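Local coordinates for protein terminal oxygenase component of carbazole 1,9a-dioxygenase (Nocardioides aromaticivorans, PDB 3GCF) that probably dihydroxylates carbazole at its 1 and 9a positions, as the Rieske nonheme iron oxygenase that takes electrons from a ferredoxin, at residues Ala38-Glu43 against Gly168-Val173; Leu284-Phe289 against His298-Val303; His34-Ala39 against Thr53-Lys58; Arg232-Tyr237 against Val262-Ser267. All coordinates share one frame; numbering follows the deposited sequence.

Interaction 1 (Ala38-Glu43 against Gly168-Val173); sequences AAFDHE and GIRRTV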
# COMPACT_ATOMS: atom_id res chain seq x y z
N ALA A 38 21.91 7.39 -16.06
CA ALA A 38 21.66 6.57 -14.88
C ALA A 38 22.08 7.30 -13.61
O ALA A 38 21.44 7.17 -12.57
CB ALA A 38 22.43 5.25 -14.99
N ALA A 39 23.16 8.06 -13.70
CA ALA A 39 23.67 8.76 -12.55
C ALA A 39 24.74 9.74 -13.01
O ALA A 39 25.03 9.84 -14.20
CB ALA A 39 24.29 7.76 -11.58
N PHE A 40 25.32 10.45 -12.05
CA PHE A 40 26.38 11.39 -12.35
C PHE A 40 27.70 10.68 -12.05
O PHE A 40 27.80 9.92 -11.09
CB PHE A 40 26.22 12.65 -11.52
CG PHE A 40 25.08 13.50 -11.96
CD1 PHE A 40 25.21 14.35 -13.06
CD2 PHE A 40 23.83 13.39 -11.35
CE1 PHE A 40 24.12 15.07 -13.54
CE2 PHE A 40 22.73 14.10 -11.83
CZ PHE A 40 22.88 14.95 -12.92
N ASP A 41 28.69 10.94 -12.89
CA ASP A 41 29.99 10.31 -12.73
C ASP A 41 30.59 10.46 -11.34
O ASP A 41 31.19 9.52 -10.81
CB ASP A 41 30.96 10.86 -13.77
CG ASP A 41 32.23 10.05 -13.87
OD1 ASP A 41 32.15 8.82 -14.07
OD2 ASP A 41 33.32 10.64 -13.73
N HIS A 42 30.42 11.63 -10.73
CA HIS A 42 30.99 11.86 -9.41
C HIS A 42 30.29 11.12 -8.27
O HIS A 42 30.72 11.21 -7.12
CB HIS A 42 31.07 13.37 -9.14
CG HIS A 42 32.09 14.07 -9.98
ND1 HIS A 42 32.32 15.43 -9.90
CD2 HIS A 42 32.94 13.60 -10.92
CE1 HIS A 42 33.27 15.76 -10.76
NE2 HIS A 42 33.67 14.67 -11.39
N GLU A 43 29.23 10.39 -8.59
CA GLU A 43 28.53 9.61 -7.57
C GLU A 43 29.28 8.30 -7.37
O GLU A 43 29.04 7.57 -6.40
CB GLU A 43 27.11 9.27 -8.01
CG GLU A 43 26.13 10.43 -8.05
CD GLU A 43 24.73 9.96 -8.40
OE1 GLU A 43 24.18 9.11 -7.67
OE2 GLU A 43 24.17 10.42 -9.42
N GLY A 168 24.65 18.84 -12.67
CA GLY A 168 23.23 18.60 -12.46
C GLY A 168 22.91 17.75 -11.25
O GLY A 168 23.78 17.41 -10.45
N ILE A 169 21.62 17.43 -11.11
CA ILE A 169 21.14 16.61 -10.01
C ILE A 169 20.04 15.74 -10.59
O ILE A 169 19.58 15.97 -11.71
CB ILE A 169 20.54 17.45 -8.87
CG1 ILE A 169 19.40 18.32 -9.40
CG2 ILE A 169 21.63 18.29 -8.21
CD1 ILE A 169 18.66 19.09 -8.34
N ARG A 170 19.63 14.73 -9.83
CA ARG A 170 18.57 13.84 -10.26
C ARG A 170 17.73 13.54 -9.05
O ARG A 170 18.21 13.64 -7.92
CB ARG A 170 19.14 12.53 -10.84
CG ARG A 170 19.95 11.69 -9.84
CD ARG A 170 20.65 10.53 -10.57
NE ARG A 170 21.45 9.69 -9.68
CZ ARG A 170 21.01 8.59 -9.07
NH1 ARG A 170 19.76 8.18 -9.24
NH2 ARG A 170 21.83 7.89 -8.31
N ARG A 171 16.47 13.19 -9.27
CA ARG A 171 15.56 12.86 -8.19
C ARG A 171 14.46 12.01 -8.78
O ARG A 171 14.25 11.99 -10.00
CB ARG A 171 14.97 14.14 -7.58
CG ARG A 171 13.80 14.72 -8.38
CD ARG A 171 13.31 16.05 -7.80
NE ARG A 171 14.04 17.19 -8.34
CZ ARG A 171 13.84 18.45 -7.94
NH1 ARG A 171 12.95 18.71 -7.00
NH2 ARG A 171 14.53 19.44 -8.50
N THR A 172 13.75 11.30 -7.91
CA THR A 172 12.65 10.43 -8.30
C THR A 172 11.34 11.22 -8.29
O THR A 172 11.12 12.02 -7.38
CB THR A 172 12.54 9.25 -7.32
OG1 THR A 172 13.75 8.49 -7.36
CG2 THR A 172 11.36 8.34 -7.68
N VAL A 173 10.49 11.00 -9.29
CA VAL A 173 9.19 11.67 -9.39
C VAL A 173 8.12 10.59 -9.52
O VAL A 173 8.29 9.63 -10.28
CB VAL A 173 9.11 12.60 -10.62
CG1 VAL A 173 7.73 13.25 -10.71
CG2 VAL A 173 10.19 13.68 -10.53
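Phe40 and Ala39 lie across from Ile169 and Arg170 on two strands that approach to 7.6 Å between axes with their directions 142° apart, too far for backbone pairing, so side chains make the contact. Arg170 grips Glu43 side-on with two nitrogens: NE reaches OE2 at 2.8 Å in a nearly straight bond, and NH2 reaches OE1 at 2.7 Å. Both oxygens use their syn lone pairs, and the carboxylate and guanidinium planes are only 19° apart. Ala38 O sits over one face of that guanidinium, while its NH1 turns to Glu299, a second carboxylate. This is where the Rieske domain, through strand 34-40 of its sheet, meets the edge strand 164-173 of the catalytic domain's sheet, and the salt bridge spans the two. OE2 of Glu43 also accepts the backbone N of Phe40 at 2.9 Å, from above the carboxylate plane, which ties the acid to its own strand end. With CG beside the backbone N (chi1 -72°), the Phe40 ring lies against the backbone of Gly168 and Ile169. Its CZ comes within 3.3 Å of Gly168 C, and Gly168 O stands over one ring face.

Interaction 2 (Leu284-Phe289 against His298-Val303); sequences LIQYEF and HEYFQV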
# COMPACT_ATOMS: atom_id res chain seq x y z
N LEU A 284 23.35 30.23 -19.24
CA LEU A 284 23.22 28.79 -19.09
C LEU A 284 22.17 28.15 -19.98
O LEU A 284 21.26 28.82 -20.47
CB LEU A 284 22.87 28.45 -17.64
CG LEU A 284 23.83 28.87 -16.52
CD1 LEU A 284 23.15 28.67 -15.17
CD2 LEU A 284 25.10 28.04 -16.62
N ILE A 285 22.31 26.85 -20.18
CA ILE A 285 21.34 26.08 -20.94
C ILE A 285 20.92 24.94 -20.00
O ILE A 285 21.76 24.37 -19.31
CB ILE A 285 21.96 25.50 -22.24
CG1 ILE A 285 22.19 26.63 -23.24
CG2 ILE A 285 21.04 24.43 -22.83
CD1 ILE A 285 22.79 26.17 -24.57
N GLN A 286 19.62 24.65 -19.96
CA GLN A 286 19.11 23.60 -19.08
C GLN A 286 18.61 22.38 -19.84
O GLN A 286 17.80 22.49 -20.76
CB GLN A 286 17.98 24.13 -18.19
CG GLN A 286 17.49 23.11 -17.15
CD GLN A 286 16.70 23.75 -16.01
OE1 GLN A 286 17.08 24.81 -15.50
NE2 GLN A 286 15.62 23.09 -15.58
N TYR A 287 19.09 21.21 -19.45
CA TYR A 287 18.69 19.96 -20.08
C TYR A 287 17.92 19.15 -19.04
O TYR A 287 18.21 19.23 -17.85
CB TYR A 287 19.92 19.16 -20.52
CG TYR A 287 20.73 19.82 -21.62
CD1 TYR A 287 20.31 19.79 -22.95
CD2 TYR A 287 21.92 20.49 -21.33
CE1 TYR A 287 21.05 20.41 -23.97
CE2 TYR A 287 22.67 21.12 -22.33
CZ TYR A 287 22.23 21.07 -23.65
OH TYR A 287 22.97 21.69 -24.64
N GLU A 288 16.93 18.39 -19.50
CA GLU A 288 16.16 17.57 -18.59
C GLU A 288 15.91 16.20 -19.20
O GLU A 288 15.63 16.08 -20.39
CB GLU A 288 14.81 18.24 -18.26
CG GLU A 288 14.94 19.65 -17.69
CD GLU A 288 13.67 20.11 -16.98
OE1 GLU A 288 12.56 19.69 -17.37
OE2 GLU A 288 13.80 20.92 -16.04
N PHE A 289 16.04 15.17 -18.37
CA PHE A 289 15.80 13.80 -18.79
C PHE A 289 14.70 13.26 -17.87
O PHE A 289 14.59 13.69 -16.72
CB PHE A 289 17.05 12.93 -18.64
CG PHE A 289 18.23 13.41 -19.44
CD1 PHE A 289 18.95 14.54 -19.04
CD2 PHE A 289 18.64 12.72 -20.57
CE1 PHE A 289 20.07 14.96 -19.76
CE2 PHE A 289 19.76 13.14 -21.30
CZ PHE A 289 20.47 14.25 -20.89
N HIS A 298 9.52 8.02 -12.54
CA HIS A 298 10.64 8.34 -13.41
C HIS A 298 11.72 9.10 -12.66
O HIS A 298 11.47 9.66 -11.59
CB HIS A 298 10.21 9.12 -14.66
CG HIS A 298 9.73 10.52 -14.40
ND1 HIS A 298 8.43 10.81 -14.06
CD2 HIS A 298 10.37 11.71 -14.50
CE1 HIS A 298 8.28 12.12 -13.96
NE2 HIS A 298 9.45 12.69 -14.23
N GLU A 299 12.92 9.09 -13.22
CA GLU A 299 14.04 9.79 -12.61
C GLU A 299 14.22 11.08 -13.39
O GLU A 299 14.50 11.06 -14.60
CB GLU A 299 15.32 8.95 -12.68
CG GLU A 299 16.47 9.54 -11.89
CD GLU A 299 16.30 9.38 -10.38
OE1 GLU A 299 15.25 8.86 -9.94
OE2 GLU A 299 17.22 9.78 -9.63
N TYR A 300 14.05 12.19 -12.70
CA TYR A 300 14.15 13.52 -13.29
C TYR A 300 15.57 14.06 -13.14
O TYR A 300 16.04 14.30 -12.04
CB TYR A 300 13.13 14.42 -12.59
CG TYR A 300 13.15 15.89 -12.92
CD1 TYR A 300 13.35 16.36 -14.22
CD2 TYR A 300 12.89 16.84 -11.92
CE1 TYR A 300 13.29 17.72 -14.52
CE2 TYR A 300 12.83 18.20 -12.20
CZ TYR A 300 13.03 18.64 -13.49
OH TYR A 300 12.96 19.99 -13.75
N PHE A 301 16.26 14.23 -14.27
CA PHE A 301 17.62 14.78 -14.28
C PHE A 301 17.55 16.23 -14.74
O PHE A 301 16.84 16.55 -15.69
CB PHE A 301 18.54 14.04 -15.27
CG PHE A 301 18.94 12.65 -14.85
CD1 PHE A 301 18.02 11.60 -14.87
CD2 PHE A 301 20.26 12.37 -14.50
CE1 PHE A 301 18.42 10.29 -14.54
CE2 PHE A 301 20.67 11.07 -14.16
CZ PHE A 301 19.74 10.03 -14.19
N GLN A 302 18.28 17.10 -14.06
CA GLN A 302 18.34 18.50 -14.44
C GLN A 302 19.83 18.77 -14.60
O GLN A 302 20.58 18.60 -13.65
CB GLN A 302 17.78 19.40 -13.34
CG GLN A 302 16.30 19.27 -13.12
CD GLN A 302 15.88 19.84 -11.79
OE1 GLN A 302 16.18 19.27 -10.74
NE2 GLN A 302 15.20 20.98 -11.81
N VAL A 303 20.25 19.17 -15.80
CA VAL A 303 21.67 19.42 -16.04
C VAL A 303 21.89 20.79 -16.66
O VAL A 303 21.31 21.12 -17.70
CB VAL A 303 22.28 18.35 -16.99
CG1 VAL A 303 23.80 18.46 -16.98
CG2 VAL A 303 21.84 16.96 -16.55
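Tyr287 pairs with Val303, and Phe289 with Phe301, through two reciprocal sets of backbone hydrogen bonds, the shortest being Tyr287 N to Val303 O at 2.8 Å. Between them Glu288 and Gln302 form a non-hydrogen-bonded pair. The broad apolar packing is on the face of Tyr287, Phe289, Phe301 and Val303: Phe289 CD1 meets Phe301 CB at 3.8 Å, and Phe289 CE1 lies 4.2 Å from Val303 CG2. The face carrying Glu288 is polar and held by short bonds. Here Tyr300 OH donates a hydrogen bond to Glu288 OE2 at 2.6 Å, coming from above the carboxylate plane, while Gln286 NE2 reaches the same oxygen at 2.9 Å from the opposite face of that plane; together they fix the carboxylate's rotation. The Tyr300 ring presents its edge to Glu288 CD, with ring and carboxylate planes 83° apart. CG of Tyr300 is anti to the backbone N (chi1 173°), and the hydroxyl thereby swings back to the neighbouring strand. Against both buried faces, Ile285 and Glu299 at the ends are partly exposed and barely touched. The hairpin of strands 285-292 and 298-307 lies between strands 273-277 and 164-173 in the antiparallel catalytic sheet. Arg341 of helix 335-350 makes a cation-pi contact with Tyr300, whose side chain is about 6 Å from the mononuclear iron, bound in part by Asp337 of that helix.

Interaction 3 (His34-Ala39 against Thr53-Lys58); sequences HWHPAA and TMLGEK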
# COMPACT_ATOMS: atom_id res chain seq x y z
N HIS A 34 17.96 2.83 -26.72
CA HIS A 34 18.38 4.22 -26.64
C HIS A 34 19.27 4.36 -25.41
O HIS A 34 19.19 3.55 -24.48
CB HIS A 34 17.18 5.16 -26.44
CG HIS A 34 16.38 5.41 -27.68
ND1 HIS A 34 16.80 6.26 -28.68
CD2 HIS A 34 15.17 4.94 -28.07
CE1 HIS A 34 15.88 6.30 -29.63
NE2 HIS A 34 14.88 5.51 -29.29
N TRP A 35 20.12 5.37 -25.41
CA TRP A 35 20.96 5.65 -24.26
C TRP A 35 20.09 6.45 -23.29
O TRP A 35 19.26 7.26 -23.72
CB TRP A 35 22.17 6.49 -24.65
CG TRP A 35 23.22 5.78 -25.44
CD1 TRP A 35 23.35 5.75 -26.80
CD2 TRP A 35 24.31 5.01 -24.91
NE1 TRP A 35 24.47 5.02 -27.15
CE2 TRP A 35 25.07 4.55 -26.01
CE3 TRP A 35 24.72 4.67 -23.61
CZ2 TRP A 35 26.22 3.76 -25.85
CZ3 TRP A 35 25.86 3.89 -23.45
CH2 TRP A 35 26.60 3.44 -24.57
N HIS A 36 20.29 6.23 -22.00
CA HIS A 36 19.55 6.95 -20.95
C HIS A 36 20.51 7.22 -19.80
O HIS A 36 21.34 6.38 -19.48
CB HIS A 36 18.38 6.10 -20.43
CG HIS A 36 17.24 5.96 -21.38
ND1 HIS A 36 16.34 6.98 -21.63
CD2 HIS A 36 16.84 4.91 -22.14
CE1 HIS A 36 15.44 6.56 -22.50
NE2 HIS A 36 15.72 5.31 -22.83
N PRO A 37 20.41 8.39 -19.16
CA PRO A 37 21.31 8.68 -18.04
C PRO A 37 20.92 7.82 -16.84
O PRO A 37 19.74 7.56 -16.61
CB PRO A 37 21.09 10.17 -17.79
CG PRO A 37 19.66 10.38 -18.22
CD PRO A 37 19.59 9.57 -19.49
N ALA A 38 21.91 7.39 -16.06
CA ALA A 38 21.66 6.57 -14.88
C ALA A 38 22.08 7.30 -13.61
O ALA A 38 21.44 7.17 -12.57
CB ALA A 38 22.43 5.25 -14.99
N ALA A 39 23.16 8.06 -13.70
CA ALA A 39 23.67 8.76 -12.55
C ALA A 39 24.74 9.74 -13.01
O ALA A 39 25.03 9.84 -14.20
CB ALA A 39 24.29 7.76 -11.58
N THR A 53 17.34 1.94 -11.17
CA THR A 53 16.30 1.18 -11.84
C THR A 53 15.97 1.98 -13.08
O THR A 53 15.59 3.15 -12.99
CB THR A 53 15.04 1.03 -10.95
OG1 THR A 53 15.39 0.34 -9.75
CG2 THR A 53 13.97 0.23 -11.68
N MET A 54 16.13 1.35 -14.24
CA MET A 54 15.86 2.04 -15.50
C MET A 54 14.95 1.22 -16.38
O MET A 54 15.23 0.05 -16.66
CB MET A 54 17.18 2.30 -16.23
CG MET A 54 18.16 3.16 -15.45
SD MET A 54 19.80 3.21 -16.21
CE MET A 54 19.44 4.14 -17.71
N LEU A 55 13.85 1.83 -16.82
CA LEU A 55 12.89 1.17 -17.68
C LEU A 55 12.53 -0.22 -17.16
O LEU A 55 12.50 -1.19 -17.92
CB LEU A 55 13.45 1.07 -19.11
CG LEU A 55 13.57 2.39 -19.89
CD1 LEU A 55 14.75 3.21 -19.39
CD2 LEU A 55 13.75 2.08 -21.37
N GLY A 56 12.27 -0.30 -15.86
CA GLY A 56 11.90 -1.56 -15.23
C GLY A 56 13.06 -2.47 -14.84
O GLY A 56 12.86 -3.45 -14.13
N GLU A 57 14.27 -2.16 -15.30
CA GLU A 57 15.42 -3.00 -14.99
C GLU A 57 16.27 -2.48 -13.84
O GLU A 57 16.63 -1.30 -13.80
CB GLU A 57 16.32 -3.14 -16.22
CG GLU A 57 15.67 -3.83 -17.41
CD GLU A 57 16.64 -4.06 -18.54
OE1 GLU A 57 17.57 -4.88 -18.37
OE2 GLU A 57 16.48 -3.43 -19.61
N LYS A 58 16.58 -3.36 -12.89
CA LYS A 58 17.42 -2.98 -11.76
C LYS A 58 18.86 -3.14 -12.22
O LYS A 58 19.28 -4.21 -12.66
CB LYS A 58 17.13 -3.88 -10.55
CG LYS A 58 15.75 -3.65 -9.93
CD LYS A 58 15.48 -4.60 -8.77
CE LYS A 58 16.40 -4.32 -7.57
NZ LYS A 58 16.12 -3.00 -6.92
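Met54 starts out extended and then bends at its sulfur (chi3 68°), which lays the methyl CE against His36 and Pro37 and leaves SD beside Ala38. CE is 3.5 Å from His36 CB and 3.4 Å from His36 O. The sulfur itself rests 3.5 Å from Ala38 CB. His36 carries its ring on the side of its backbone N (chi1 -72°), and there Leu55 comes over one face: CD1 stands 4.2 Å from the ring centroid, 23° off the normal, and nearest to CD2 of the imidazole at 3.8 Å. This is a CH-pi contact, displaced toward the rim, with the two side chains crossing at about a right angle. Met54 and Leu55 are carried to strand 34-40 by a type I' beta turn from Met54 to Glu57, closed in both directions by backbone hydrogen bonds between those two residues. The turn links strands 49-54 and 57-64, so the contact spans strands from the two ends of the six-stranded sheet of the Rieske domain. Strand 34-40 has a classic beta bulge at Ala38 and Ala39, both facing Val139. No hydrogen bond crosses between the segments; His36 NE2 is instead bonded to Phe31 O. With all five touching residues buried, association of these thioether, methyl and imidazole surfaces probably rests mainly on dispersion and the exclusion of water.

Interaction 4 (Arg232-Tyr237 against Val262-Ser267); sequences RLSENY and VAAQVS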
# COMPACT_ATOMS: atom_id res chain seq x y z
N ARG A 232 10.24 27.81 -31.38
CA ARG A 232 10.98 29.07 -31.52
C ARG A 232 10.27 30.16 -30.73
O ARG A 232 9.69 31.08 -31.31
CB ARG A 232 11.08 29.45 -33.00
CG ARG A 232 11.90 28.47 -33.83
CD ARG A 232 12.32 29.10 -35.15
NE ARG A 232 13.65 28.64 -35.54
CZ ARG A 232 13.89 27.52 -36.20
NH1 ARG A 232 12.88 26.73 -36.56
NH2 ARG A 232 15.14 27.16 -36.49
N LEU A 233 10.34 30.06 -29.41
CA LEU A 233 9.67 31.00 -28.52
C LEU A 233 9.95 32.49 -28.74
O LEU A 233 9.03 33.30 -28.73
CB LEU A 233 9.97 30.64 -27.06
CG LEU A 233 9.60 29.21 -26.60
CD1 LEU A 233 9.94 29.06 -25.13
CD2 LEU A 233 8.12 28.94 -26.83
N SER A 234 11.22 32.84 -28.94
CA SER A 234 11.59 34.24 -29.12
C SER A 234 11.29 34.84 -30.48
O SER A 234 11.31 36.06 -30.64
CB SER A 234 13.08 34.42 -28.84
OG SER A 234 13.84 33.69 -29.78
N GLU A 235 11.01 34.01 -31.47
CA GLU A 235 10.75 34.54 -32.80
C GLU A 235 9.36 34.25 -33.34
O GLU A 235 8.81 35.05 -34.09
CB GLU A 235 11.77 34.01 -33.80
CG GLU A 235 13.20 34.35 -33.47
CD GLU A 235 14.17 33.67 -34.41
OE1 GLU A 235 14.16 32.42 -34.48
OE2 GLU A 235 14.93 34.39 -35.09
N ASN A 236 8.79 33.11 -32.97
CA ASN A 236 7.49 32.77 -33.52
C ASN A 236 6.37 32.54 -32.53
O ASN A 236 5.38 31.88 -32.85
CB ASN A 236 7.64 31.57 -34.45
CG ASN A 236 8.71 31.80 -35.52
OD1 ASN A 236 9.90 31.61 -35.28
ND2 ASN A 236 8.28 32.26 -36.69
N TYR A 237 6.52 33.09 -31.33
CA TYR A 237 5.51 32.97 -30.29
C TYR A 237 5.18 34.34 -29.72
O TYR A 237 5.93 35.30 -29.87
CB TYR A 237 5.99 32.09 -29.13
CG TYR A 237 5.81 30.60 -29.32
CD1 TYR A 237 6.62 29.88 -30.20
CD2 TYR A 237 4.87 29.90 -28.57
CE1 TYR A 237 6.50 28.49 -30.32
CE2 TYR A 237 4.74 28.51 -28.67
CZ TYR A 237 5.56 27.81 -29.55
OH TYR A 237 5.46 26.44 -29.62
N VAL A 262 15.12 34.82 -20.85
CA VAL A 262 15.47 33.41 -20.93
C VAL A 262 14.48 32.67 -21.80
O VAL A 262 13.54 33.26 -22.31
CB VAL A 262 15.53 32.77 -19.52
CG1 VAL A 262 16.59 33.48 -18.67
CG2 VAL A 262 14.15 32.85 -18.85
N ALA A 263 14.70 31.37 -21.97
CA ALA A 263 13.80 30.55 -22.78
C ALA A 263 13.50 31.17 -24.16
O ALA A 263 12.35 31.47 -24.49
CB ALA A 263 12.50 30.30 -22.02
N ALA A 264 14.54 31.36 -24.97
CA ALA A 264 14.38 31.90 -26.31
C ALA A 264 13.88 30.74 -27.17
O ALA A 264 13.17 30.92 -28.16
CB ALA A 264 15.71 32.41 -26.84
N GLN A 265 14.28 29.53 -26.77
CA GLN A 265 13.89 28.31 -27.47
C GLN A 265 13.80 27.14 -26.49
O GLN A 265 14.56 27.07 -25.53
CB GLN A 265 14.93 27.94 -28.54
CG GLN A 265 14.99 28.87 -29.74
CD GLN A 265 16.00 28.42 -30.78
OE1 GLN A 265 15.95 28.85 -31.93
NE2 GLN A 265 16.92 27.55 -30.39
N VAL A 266 12.85 26.24 -26.74
CA VAL A 266 12.70 25.05 -25.92
C VAL A 266 12.47 23.91 -26.89
O VAL A 266 11.73 24.05 -27.87
CB VAL A 266 11.52 25.15 -24.92
CG1 VAL A 266 10.21 25.36 -25.65
CG2 VAL A 266 11.48 23.90 -24.07
N SER A 267 13.12 22.78 -26.64
CA SER A 267 12.99 21.64 -27.53
C SER A 267 13.10 20.31 -26.81
O SER A 267 13.71 20.22 -25.74
CB SER A 267 14.05 21.72 -28.64
OG SER A 267 15.35 21.77 -28.08
O HOH W 1 17.79 28.60 -34.70
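Ser234 N donates a hydrogen bond to Ala264 O at 2.8 Å, with an N-H...O angle of 153° and the donor tilted from the carbonyl plane. The serine hydroxyl OG, between its backbone N and carbonyl carbon (chi1 63°), is 3.3 Å from the same Ala264 O and 3.7 Å from Ala264 CB. Apolar contact centres on Leu233. The Leu233 and Val266 side chains cross at a slant, CD1 touching CG1 at 3.7 Å, and Leu233 CD1 also packs on the carbonyl of Ala263 at 3.5 Å from Ala263 O. The other branch, CD2, lies over the centre of one face of the Tyr237 ring, so the leucine wedges between strand and aromatic. The polar links to Arg232 are feeble: a water bridges Arg232 NH2 and Gln265 OE1 through two weak bonds, and Arg232 NH1 has its firmer partner in Gln219. Within 232-237, Arg232 O accepts both Glu235 N and Asn236 N, closing the short, weakly bonded helix. A classic beta bulge places Ala264 and Gln265 opposite Asp277, and strand 265-269 continues beside strand 228-231 in the antiparallel sheet of the catalytic domain, with the Val266 side chain about 10 Å from its mononuclear iron.

Interactions 2 and 3 are buried, whereas interactions 1 and 4 are only partly so. Interactions 1 and 3 both use strand 34-40: interaction 1 joins it to the catalytic domain through the salt bridge of Glu43 and Arg170, while interaction 3 stays within the Rieske sheet and is made without a hydrogen bond. Interactions 1 and 2 touch because strands 164-173 and 298-307 are neighbours: Arg171 NH2 lies 2.8 Å from Gln302 OE1. Phe301 and Phe289 of interaction 2 in turn pack on Pro37 of interaction 3. Interaction 4 touches none of them; toward the far end of the same catalytic sheet, its short helix meets the start of strand 265-269 through a backbone bond and leucine packing.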